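Local coordinates for protein glutamate receptor 1 (Adineta vaga, PDB 4IO3) that binds glutamate and aspartate through the ligand-binding domain described here and probably works as a ligand-gated ion channel of the ionotropic glutamate receptor family, at residues S66-V71 with S90-I95. Numbering follows the deposited sequence. Where two conformers were deposited one is given.
With ASP (aspartic acid), chain C.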
ATOM      1  N   SER A  66     -11.074 -21.670   0.878  1.00 16.21           N
ATOM      2  CA  SER A  66     -11.166 -20.346   1.487  1.00 12.19           C
ATOM      3  C   SER A  66      -9.893 -19.540   1.228  1.00 14.60           C
ATOM      4  O   SER A  66      -8.902 -20.094   0.746  1.00 12.86           O
ATOM      5  CB  SER A  66     -11.353 -20.456   2.984  1.00 16.64           C
ATOM      6  OG  SER A  66     -10.196 -21.003   3.601  1.00 16.37           O
ATOM      7  N   TYR A  67      -9.916 -18.249   1.547  1.00 11.65           N
ATOM      8  CA  TYR A  67      -8.724 -17.416   1.339  1.00 10.87           C
ATOM      9  C   TYR A  67      -7.596 -17.893   2.264  1.00 11.63           C
ATOM     10  O   TYR A  67      -6.432 -18.040   1.851  1.00 11.77           O
ATOM     11  CB  TYR A  67      -9.032 -15.910   1.476  1.00  9.71           C
ATOM     12  CG  TYR A  67      -9.641 -15.394   0.203  1.00  9.63           C
ATOM     13  CD1 TYR A  67     -10.960 -15.671  -0.122  1.00 11.61           C
ATOM     14  CD2 TYR A  67      -8.869 -14.686  -0.709  1.00  9.84           C
ATOM     15  CE1 TYR A  67     -11.496 -15.241  -1.296  1.00 12.84           C
ATOM     16  CE2 TYR A  67      -9.393 -14.272  -1.889  1.00  9.21           C
ATOM     17  CZ  TYR A  67     -10.697 -14.551  -2.194  1.00 10.19           C
ATOM     18  OH  TYR A  67     -11.213 -14.122  -3.405  1.00 12.10           O
ATOM     19  N   THR A  68      -7.922 -18.178   3.521  1.00 10.89           N
ATOM     20  CA  THR A  68      -6.902 -18.717   4.397  1.00 12.80           C
ATOM     21  C   THR A  68      -6.426 -20.076   3.910  1.00 13.40           C
ATOM     22  O   THR A  68      -5.235 -20.401   3.998  1.00 11.94           O
ATOM     23  CB  THR A  68      -7.429 -18.800   5.834  1.00 20.85           C
ATOM     24  OG1 THR A  68      -7.684 -17.469   6.273  1.00 21.45           O
ATOM     25  CG2 THR A  68      -6.393 -19.453   6.737  1.00 26.15           C
ATOM     26  N   GLY A  69      -7.344 -20.854   3.345  1.00 13.17           N
ATOM     27  CA  GLY A  69      -7.010 -22.157   2.800  1.00 13.38           C
ATOM     28  C   GLY A  69      -6.017 -22.084   1.657  1.00 11.93           C
ATOM     29  O   GLY A  69      -5.077 -22.887   1.560  1.00 14.58           O
ATOM     30  N   LEU A  70      -6.209 -21.081   0.809  1.00 11.86           N
ATOM     31  CA  LEU A  70      -5.310 -20.829  -0.314  1.00  9.74           C
ATOM     32  C   LEU A  70      -3.900 -20.482   0.161  1.00 10.90           C
ATOM     33  O   LEU A  70      -2.914 -21.014  -0.343  1.00 12.92           O
ATOM     34  CB  LEU A  70      -5.884 -19.715  -1.198  1.00 11.09           C
ATOM     35  CG  LEU A  70      -4.995 -19.343  -2.392  1.00 13.23           C
ATOM     36  CD1 LEU A  70      -4.877 -20.544  -3.337  1.00 17.47           C
ATOM     37  CD2 LEU A  70      -5.597 -18.134  -3.076  1.00 13.08           C
ATOM     38  N   VAL A  71      -3.814 -19.596   1.144  1.00  9.76           N
ATOM     39  CA  VAL A  71      -2.525 -19.236   1.718  1.00  9.03           C
ATOM     40  C   VAL A  71      -1.855 -20.484   2.312  1.00 10.26           C
ATOM     41  O   VAL A  71      -0.690 -20.738   2.090  1.00 11.97           O
ATOM     42  CB  VAL A  71      -2.712 -18.132   2.789  1.00  9.43           C
ATOM     43  CG1 VAL A  71      -1.440 -17.929   3.598  1.00 12.11           C
ATOM     44  CG2 VAL A  71      -3.155 -16.812   2.159  1.00  9.56           C
ATOM     45  N   SER A  90      -0.911  -9.765   9.237  0.60  8.47           N
ATOM     46  CA  SER A  90       0.168 -10.149  10.127  0.60  9.46           C
ATOM     47  C   SER A  90       0.208 -11.660  10.348  0.60 10.59           C
ATOM     48  O   SER A  90       1.261 -12.276  10.270  0.60 10.67           O
ATOM     49  CB  SER A  90       0.039  -9.443  11.457  0.60 14.37           C
ATOM     50  OG  SER A  90       1.192  -9.693  12.214  0.60 14.57           O
ATOM     51  N   ALA A  91      -0.948 -12.252  10.608  1.00 13.13           N
ATOM     52  CA  ALA A  91      -1.002 -13.677  10.846  1.00 12.66           C
ATOM     53  C   ALA A  91      -0.549 -14.479   9.621  1.00  9.34           C
ATOM     54  O   ALA A  91       0.149 -15.502   9.764  1.00 12.50           O
ATOM     55  CB  ALA A  91      -2.399 -14.087  11.264  1.00 10.54           C
ATOM     56  N   ARG A  92      -0.959 -14.058   8.424  1.00  9.96           N
ATOM     57  CA  ARG A  92      -0.543 -14.762   7.212  1.00  9.90           C
ATOM     58  C   ARG A  92       0.962 -14.605   6.991  1.00  7.94           C
ATOM     59  O   ARG A  92       1.627 -15.519   6.526  1.00  8.34           O
ATOM     60  CB  ARG A  92      -1.327 -14.282   5.990  1.00  9.90           C
ATOM     61  CG  ARG A  92      -2.761 -14.722   6.010  1.00  9.38           C
ATOM     62  CD  ARG A  92      -3.623 -13.996   5.006  1.00  8.54           C
ATOM     63  NE  ARG A  92      -4.993 -14.515   5.057  1.00  9.64           N
ATOM     64  CZ  ARG A  92      -5.980 -14.069   4.296  1.00 11.15           C
ATOM     65  NH1 ARG A  92      -5.754 -13.103   3.410  1.00  8.15           N
ATOM     66  NH2 ARG A  92      -7.199 -14.601   4.424  1.00 11.15           N
ATOM     67  N   ARG A  93       1.495 -13.425   7.317  1.00  8.43           N
ATOM     68  CA  ARG A  93       2.928 -13.147   7.110  1.00 10.34           C
ATOM     69  C   ARG A  93       3.818 -14.048   7.977  1.00 11.62           C
ATOM     70  O   ARG A  93       4.994 -14.264   7.669  1.00 10.07           O
ATOM     71  CB  ARG A  93       3.234 -11.674   7.403  1.00  8.76           C
ATOM     72  CG  ARG A  93       4.678 -11.219   7.143  1.00  8.39           C
ATOM     73  CD  ARG A  93       5.036 -11.325   5.675  1.00  8.50           C
ATOM     74  NE  ARG A  93       6.445 -11.053   5.472  1.00 10.56           N
ATOM     75  CZ  ARG A  93       7.413 -11.961   5.576  1.00 11.77           C
ATOM     76  NH1 ARG A  93       7.148 -13.246   5.847  1.00 12.17           N
ATOM     77  NH2 ARG A  93       8.679 -11.584   5.340  1.00 14.36           N
ATOM     78  N   GLU A  94       3.257 -14.623   9.038  1.00 11.26           N
ATOM     79  CA  GLU A  94       4.003 -15.601   9.812  1.00 11.69           C
ATOM     80  C   GLU A  94       4.364 -16.833   8.984  1.00 13.06           C
ATOM     81  O   GLU A  94       5.366 -17.487   9.295  1.00 15.92           O
ATOM     82  CB  GLU A  94       3.219 -16.054  11.045  1.00 13.78           C
ATOM     83  CG  GLU A  94       3.012 -15.001  12.077  1.00 18.55           C
ATOM     84  CD  GLU A  94       4.232 -14.747  12.947  1.00 26.90           C
ATOM     85  OE1 GLU A  94       5.313 -15.346  12.709  1.00 29.14           O
ATOM     86  OE2 GLU A  94       4.093 -13.937  13.895  1.00 31.69           O
ATOM     87  N   ILE A  95       3.521 -17.196   7.995  1.00 10.90           N
ATOM     88  CA  ILE A  95       3.686 -18.460   7.286  1.00 10.93           C
ATOM     89  C   ILE A  95       4.026 -18.374   5.805  1.00 12.53           C
ATOM     90  O   ILE A  95       4.450 -19.368   5.224  1.00 12.99           O
ATOM     91  CB  ILE A  95       2.482 -19.401   7.475  1.00 15.94           C
ATOM     92  CG1 ILE A  95       1.181 -18.755   7.018  1.00 15.15           C
ATOM     93  CG2 ILE A  95       2.387 -19.806   8.939  1.00 19.99           C
ATOM     94  CD1 ILE A  95       0.065 -19.784   6.715  1.00 18.47           C
TER
HETATM   95  N   ASP C 301      -9.508 -10.289   0.732  1.00  9.43           N
HETATM   96  CA  ASP C 301     -10.073 -11.318   1.644  1.00  9.62           C
HETATM   97  C   ASP C 301      -8.980 -12.210   2.176  1.00 13.10           C
HETATM   98  O   ASP C 301      -7.829 -12.242   1.653  1.00  8.81           O
HETATM   99  CB  ASP C 301     -11.121 -12.200   0.938  1.00 10.16           C
HETATM  100  CG  ASP C 301     -12.470 -11.533   0.826  1.00 18.73           C
HETATM  101  OD1 ASP C 301     -13.198 -11.807  -0.180  1.00 16.71           O
HETATM  102  OD2 ASP C 301     -12.823 -10.746   1.741  1.00 12.93           O
HETATM  103  OXT ASP C 301      -9.237 -12.939   3.144  1.00 11.23           O
HETATM  104  O   HOH W   1      -5.480 -16.434   7.157  1.00 23.49           O
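Beyond one direct touch, Tyr67 CB to Arg92 NH2 at 3.7 Å, Arg92 and Tyr67 meet chiefly through a third party, the bound aspartic acid, whose alpha-carboxylate lies against both. This is the amino-acid pocket of a clamshell ligand-binding domain with the periplasmic-binding-protein fold, and it illustrates how one arginine can read a carboxylate end-on. With its chain extended from CG to NE, Arg92 reaches past the start of helix 67-75. Two roughly parallel hydrogen bonds join guanidinium and carboxylate: Arg92 NH1 to ligand O, 2.9 Å and nearly straight at 175°, and Arg92 NH2 to ligand OXT, 2.9 Å but more bent at 156°. NH1 also donates to Thr87 O, which should help fix its rotation. Val71 CG2 lies over one guanidinium face, 4.1 Å from Arg92 NE, while its CG1 packs on Ile95 CD1. Ligand CB sits over the centre of the Tyr67 ring, 3.5 Å above its plane, and Tyr67 OH is tied to Asp85 and Arg162. Cutting Tyr67 back to an alanine is likely to open a gap beside ligand CB and leave Asp85 without its phenolic partner. At the NE-NH2 edge, in plane, a water accepts from Arg92 NE at 2.9 Å and sits 2.6 Å from Thr68 OG1.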